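NAD-dependent aldehyde dehydrogenase (Sinorhizobium meliloti, PDB 3U4J) probably oxidises aldehydes to carboxylic acids with NAD or NADP as electron acceptor, working as a tetramer of the aldehyde dehydrogenase family. Local coordinates at residues E57-A60 / D61-R64; N147-G150 / D151-G155. All coordinates share one frame; numbering follows the deposited sequence.

How the contacts relate
Contact 1 (57-64) and contact 2 (147-155) lie in different parts of one aldehyde dehydrogenase chain. Their centres are about 50 Å apart and their nearest atoms about 37 Å, so neither touches the other. Contact 1 starts helix 60-75, with its centre about 24 Å from that of the chain, and packs within its own subunit against helix 231-237. Contact 2 is the tip of a protruding beta arm, its centre about 44 Å from the chain centre, and meets three other subunits. Both lie away from the calcium ion held at Leu17 and Glu50. One thus shapes a helix end, the other a subunit junction.

Contact 1 of 2, residues E57-A60 / D61-R64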
loop_
_atom_site.group_PDB
_atom_site.type_symbol
_atom_site.label_atom_id
_atom_site.label_comp_id
_atom_site.label_asym_id
_atom_site.label_seq_id
_atom_site.Cartn_x
_atom_site.Cartn_y
_atom_site.Cartn_z
ATOM N N GLU A 57 -9.722 -42.932 9.976
ATOM C CA GLU A 57 -9.594 -43.032 8.545
ATOM C C GLU A 57 -10.902 -42.496 8.006
ATOM O O GLU A 57 -11.904 -43.219 8.010
ATOM C CB GLU A 57 -9.390 -44.496 8.130
ATOM C CG GLU A 57 -9.387 -44.688 6.615
ATOM C CD GLU A 57 -9.322 -46.170 6.172
ATOM O OE1 GLU A 57 -9.243 -47.098 7.025
ATOM O OE2 GLU A 57 -9.369 -46.381 4.943
ATOM N N ALA A 58 -10.917 -41.238 7.557
ATOM C CA ALA A 58 -12.183 -40.625 7.151
ATOM C C ALA A 58 -12.702 -41.223 5.845
ATOM O O ALA A 58 -11.928 -41.527 4.940
ATOM C CB ALA A 58 -12.061 -39.091 7.019
ATOM N N SER A 59 -14.021 -41.374 5.787
ATOM C CA SER A 59 -14.736 -41.687 4.562
ATOM C C SER A 59 -15.040 -40.365 3.847
ATOM O O SER A 59 -14.974 -39.286 4.463
ATOM C CB SER A 59 -16.068 -42.374 4.928
ATOM O OG SER A 59 -16.992 -41.374 5.337
ATOM N N ALA A 60 -15.410 -40.450 2.568
ATOM C CA ALA A 60 -15.865 -39.270 1.813
ATOM C C ALA A 60 -16.984 -38.538 2.544
ATOM O O ALA A 60 -17.007 -37.304 2.589
ATOM C CB ALA A 60 -16.321 -39.664 0.364
ATOM N N ASP A 61 -17.910 -39.290 3.135
ATOM C CA ASP A 61 -18.998 -38.663 3.883
ATOM C C ASP A 61 -18.544 -37.946 5.161
ATOM O O ASP A 61 -19.128 -36.931 5.529
ATOM C CB ASP A 61 -20.079 -39.691 4.230
ATOM C CG ASP A 61 -20.921 -40.082 3.006
ATOM O OD1 ASP A 61 -21.317 -39.176 2.241
ATOM O OD2 ASP A 61 -21.189 -41.288 2.817
ATOM N N ASP A 62 -17.556 -38.497 5.857
ATOM C CA ASP A 62 -16.984 -37.820 7.035
ATOM C C ASP A 62 -16.442 -36.434 6.622
ATOM O O ASP A 62 -16.682 -35.447 7.312
ATOM C CB ASP A 62 -15.842 -38.653 7.671
ATOM C CG ASP A 62 -16.332 -39.992 8.290
ATOM O OD1 ASP A 62 -15.568 -40.996 8.216
ATOM O OD2 ASP A 62 -17.446 -40.057 8.859
ATOM N N VAL A 63 -15.759 -36.375 5.475
ATOM C CA VAL A 63 -15.168 -35.130 4.981
ATOM C C VAL A 63 -16.229 -34.119 4.580
ATOM O O VAL A 63 -16.105 -32.941 4.904
ATOM C CB VAL A 63 -14.110 -35.369 3.864
ATOM C CG1 VAL A 63 -13.529 -34.025 3.366
ATOM C CG2 VAL A 63 -12.988 -36.236 4.396
ATOM N N ARG A 64 -17.305 -34.578 3.931
ATOM C CA ARG A 64 -18.399 -33.676 3.566
ATOM C C ARG A 64 -19.075 -33.067 4.783
ATOM O O ARG A 64 -19.475 -31.901 4.738
ATOM C CB ARG A 64 -19.431 -34.376 2.663
ATOM C CG ARG A 64 -18.912 -34.686 1.243
ATOM C CD ARG A 64 -20.002 -35.387 0.371
ATOM N NE ARG A 64 -19.357 -36.255 -0.613
ATOM C CZ ARG A 64 -19.417 -37.578 -0.604
ATOM N NH1 ARG A 64 -20.129 -38.223 0.305
ATOM N NH2 ARG A 64 -18.778 -38.261 -1.536
#
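Ser59 and Asp62 hold each other at the first turn of helix 60-75 through two reciprocal bonds. The serine hydroxyl OG is set between its own backbone N and carbonyl carbon (chi1 79°), which brings it to Asp62 N, from which it accepts at 3.0 Å. In return, Asp62 OD1 takes the N-H of Ser59 N at 2.9 Å along an almost straight line (178°). That donor meets the carboxylate on its anti side, about 32° out of its plane. The other oxygen, OD2, accepts from the backbone N of Ala35, so both ends of the carboxylate are engaged. Lying among amide N-H groups at the start of a helix, this side chain is likely to be favoured as the anion.

Ala60, the first helical residue, meets the following turn through both its carbonyl and its methyl. Its carbonyl O accepts from Arg64 N at 3.1 Å, the regular i to i+4 bond, while Ser59 O takes Val63 N in the carbonyl plane. The Arg64 chain, extended from CG to NE, runs back toward the start of the helix and brings its guanidinium over Ala60, with NH2 at 3.4 Å from Ala60 CB. Arg64 NH1 comes to Asp61 OD1 at a distance (2.5 Å) short enough to make the detail of this salt bridge doubtful.

On the buried side, Ala58 CB rests 3.9 Å from Asp62 CB and 4.0 Å from Val63 CG2. Val63 continues this apolar patch onto Ala231 and Val234 of helix 231-237, and Ala58 and Asp62 both touch Met25 of strand 25-27. The loop leaving strand 51-56 is thereby turned into the helix by a capping box, with Ser59 as the N-cap.

Contact 2 of 2, residues N147-G150 / D151-G155; sequences NNIG and DDRLG
Ile149 and Arg153 lock the end of a beta hairpin, whose arms are strands 143-146 and 153-168 and whose type I turn runs from Gly150 to Arg153. The grip is side-on: Arg153 gives NE (3.0 Å) and NH2 (3.1 Å) to the one carbonyl Ile149 O, which lies at the edge of the guanidinium and in its plane. A bend at chi3 (-63°) folds the arginine back to reach it. Ile149 CD1 sits loosely over one guanidinium face and packs more closely on Gly155, 3.5 Å from its N; this is the tight part. Replacing Arg153 by an alanine would probably leave Ile149 O without both donors and the loop end free to shift.

The turn is closed by Arg153 N to Gly150 O (3.1 Å); its solvent side is at Asp152, while Asp151 makes a salt bridge with Arg448 of the third subunit. Asn147 OD1, which brushes Leu154 CD1 at 3.8 Å, accepts from Arg447 of that subunit, in keeping with the oligomerisation arm of this family. Inside the hairpin a water accepts from Ile149 N at 2.9 Å and donates to Arg153 O at 2.7 Å.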
loop_
_atom_site.group_PDB
_atom_site.type_symbol
_atom_site.label_atom_id
_atom_site.label_comp_id
_atom_site.label_asym_id
_atom_site.label_seq_id
_atom_site.Cartn_x
_atom_site.Cartn_y
_atom_site.Cartn_z
ATOM N N ASN A 147 -11.827 8.560 -4.271
ATOM C CA ASN A 147 -12.613 9.746 -3.957
ATOM C C ASN A 147 -12.483 10.748 -5.088
ATOM O O ASN A 147 -12.898 11.898 -4.947
ATOM C CB ASN A 147 -12.080 10.378 -2.652
ATOM C CG ASN A 147 -13.062 11.355 -2.018
ATOM O OD1 ASN A 147 -14.268 11.152 -2.091
ATOM N ND2 ASN A 147 -12.548 12.436 -1.422
ATOM N N ASN A 148 -11.889 10.308 -6.204
ATOM C CA ASN A 148 -11.549 11.194 -7.305
ATOM C C ASN A 148 -12.079 10.686 -8.651
ATOM O O ASN A 148 -11.447 10.893 -9.677
ATOM C CB ASN A 148 -10.014 11.356 -7.356
ATOM C CG ASN A 148 -9.292 10.018 -7.459
ATOM O OD1 ASN A 148 -9.919 8.935 -7.451
ATOM N ND2 ASN A 148 -7.979 10.081 -7.592
ATOM N N ILE A 149 -13.207 9.977 -8.636
ATOM C CA ILE A 149 -13.832 9.500 -9.889
ATOM C C ILE A 149 -15.162 10.221 -10.218
ATOM O O ILE A 149 -16.114 9.605 -10.764
ATOM C CB ILE A 149 -14.011 7.957 -9.912
ATOM C CG1 ILE A 149 -14.915 7.498 -8.740
ATOM C CG2 ILE A 149 -12.577 7.260 -9.907
ATOM C CD1 ILE A 149 -15.380 6.059 -8.805
ATOM N N GLY A 150 -15.218 11.510 -9.899
ATOM C CA GLY A 150 -16.409 12.351 -10.175
ATOM C C GLY A 150 -17.107 12.760 -8.883
ATOM O O GLY A 150 -17.251 11.940 -7.972
ATOM N N ASP A 151 -17.543 14.014 -8.786
ATOM C CA ASP A 151 -18.208 14.492 -7.555
ATOM C C ASP A 151 -19.463 13.686 -7.211
ATOM O O ASP A 151 -19.818 13.563 -6.038
ATOM C CB ASP A 151 -18.529 15.991 -7.607
ATOM C CG ASP A 151 -18.796 16.576 -6.214
ATOM O OD1 ASP A 151 -17.820 16.831 -5.471
ATOM O OD2 ASP A 151 -19.979 16.767 -5.855
ATOM N N ASP A 152 -20.104 13.123 -8.229
ATOM C CA ASP A 152 -21.337 12.347 -8.060
ATOM C C ASP A 152 -21.140 10.876 -7.716
ATOM O O ASP A 152 -22.122 10.176 -7.449
ATOM C CB ASP A 152 -22.212 12.447 -9.328
ATOM C CG ASP A 152 -22.916 13.800 -9.454
ATOM O OD1 ASP A 152 -23.262 14.413 -8.407
ATOM O OD2 ASP A 152 -23.132 14.254 -10.610
ATOM N N ARG A 153 -19.886 10.409 -7.739
ATOM C CA ARG A 153 -19.566 9.009 -7.451
ATOM C C ARG A 153 -18.520 8.806 -6.344
ATOM O O ARG A 153 -17.741 9.698 -6.019
ATOM C CB ARG A 153 -19.050 8.271 -8.700
ATOM C CG ARG A 153 -20.044 8.131 -9.882
ATOM C CD ARG A 153 -19.497 7.178 -10.952
ATOM N NE ARG A 153 -18.254 7.668 -11.561
ATOM C CZ ARG A 153 -17.711 7.165 -12.673
ATOM N NH1 ARG A 153 -18.300 6.150 -13.304
ATOM N NH2 ARG A 153 -16.591 7.691 -13.162
ATOM N N LEU A 154 -18.498 7.595 -5.802
ATOM C CA LEU A 154 -17.458 7.194 -4.867
ATOM C C LEU A 154 -17.084 5.767 -5.231
ATOM O O LEU A 154 -17.955 4.927 -5.412
ATOM C CB LEU A 154 -17.973 7.286 -3.425
ATOM C CG LEU A 154 -17.053 6.839 -2.281
ATOM C CD1 LEU A 154 -15.754 7.650 -2.310
ATOM C CD2 LEU A 154 -17.793 6.963 -0.917
ATOM N N GLY A 155 -15.798 5.493 -5.381
ATOM C CA GLY A 155 -15.366 4.123 -5.644
ATOM C C GLY A 155 -14.942 3.457 -4.343
ATOM O O GLY A 155 -14.234 4.055 -3.527
HETATM O O HOH W 1 -15.164 10.403 -6.480
#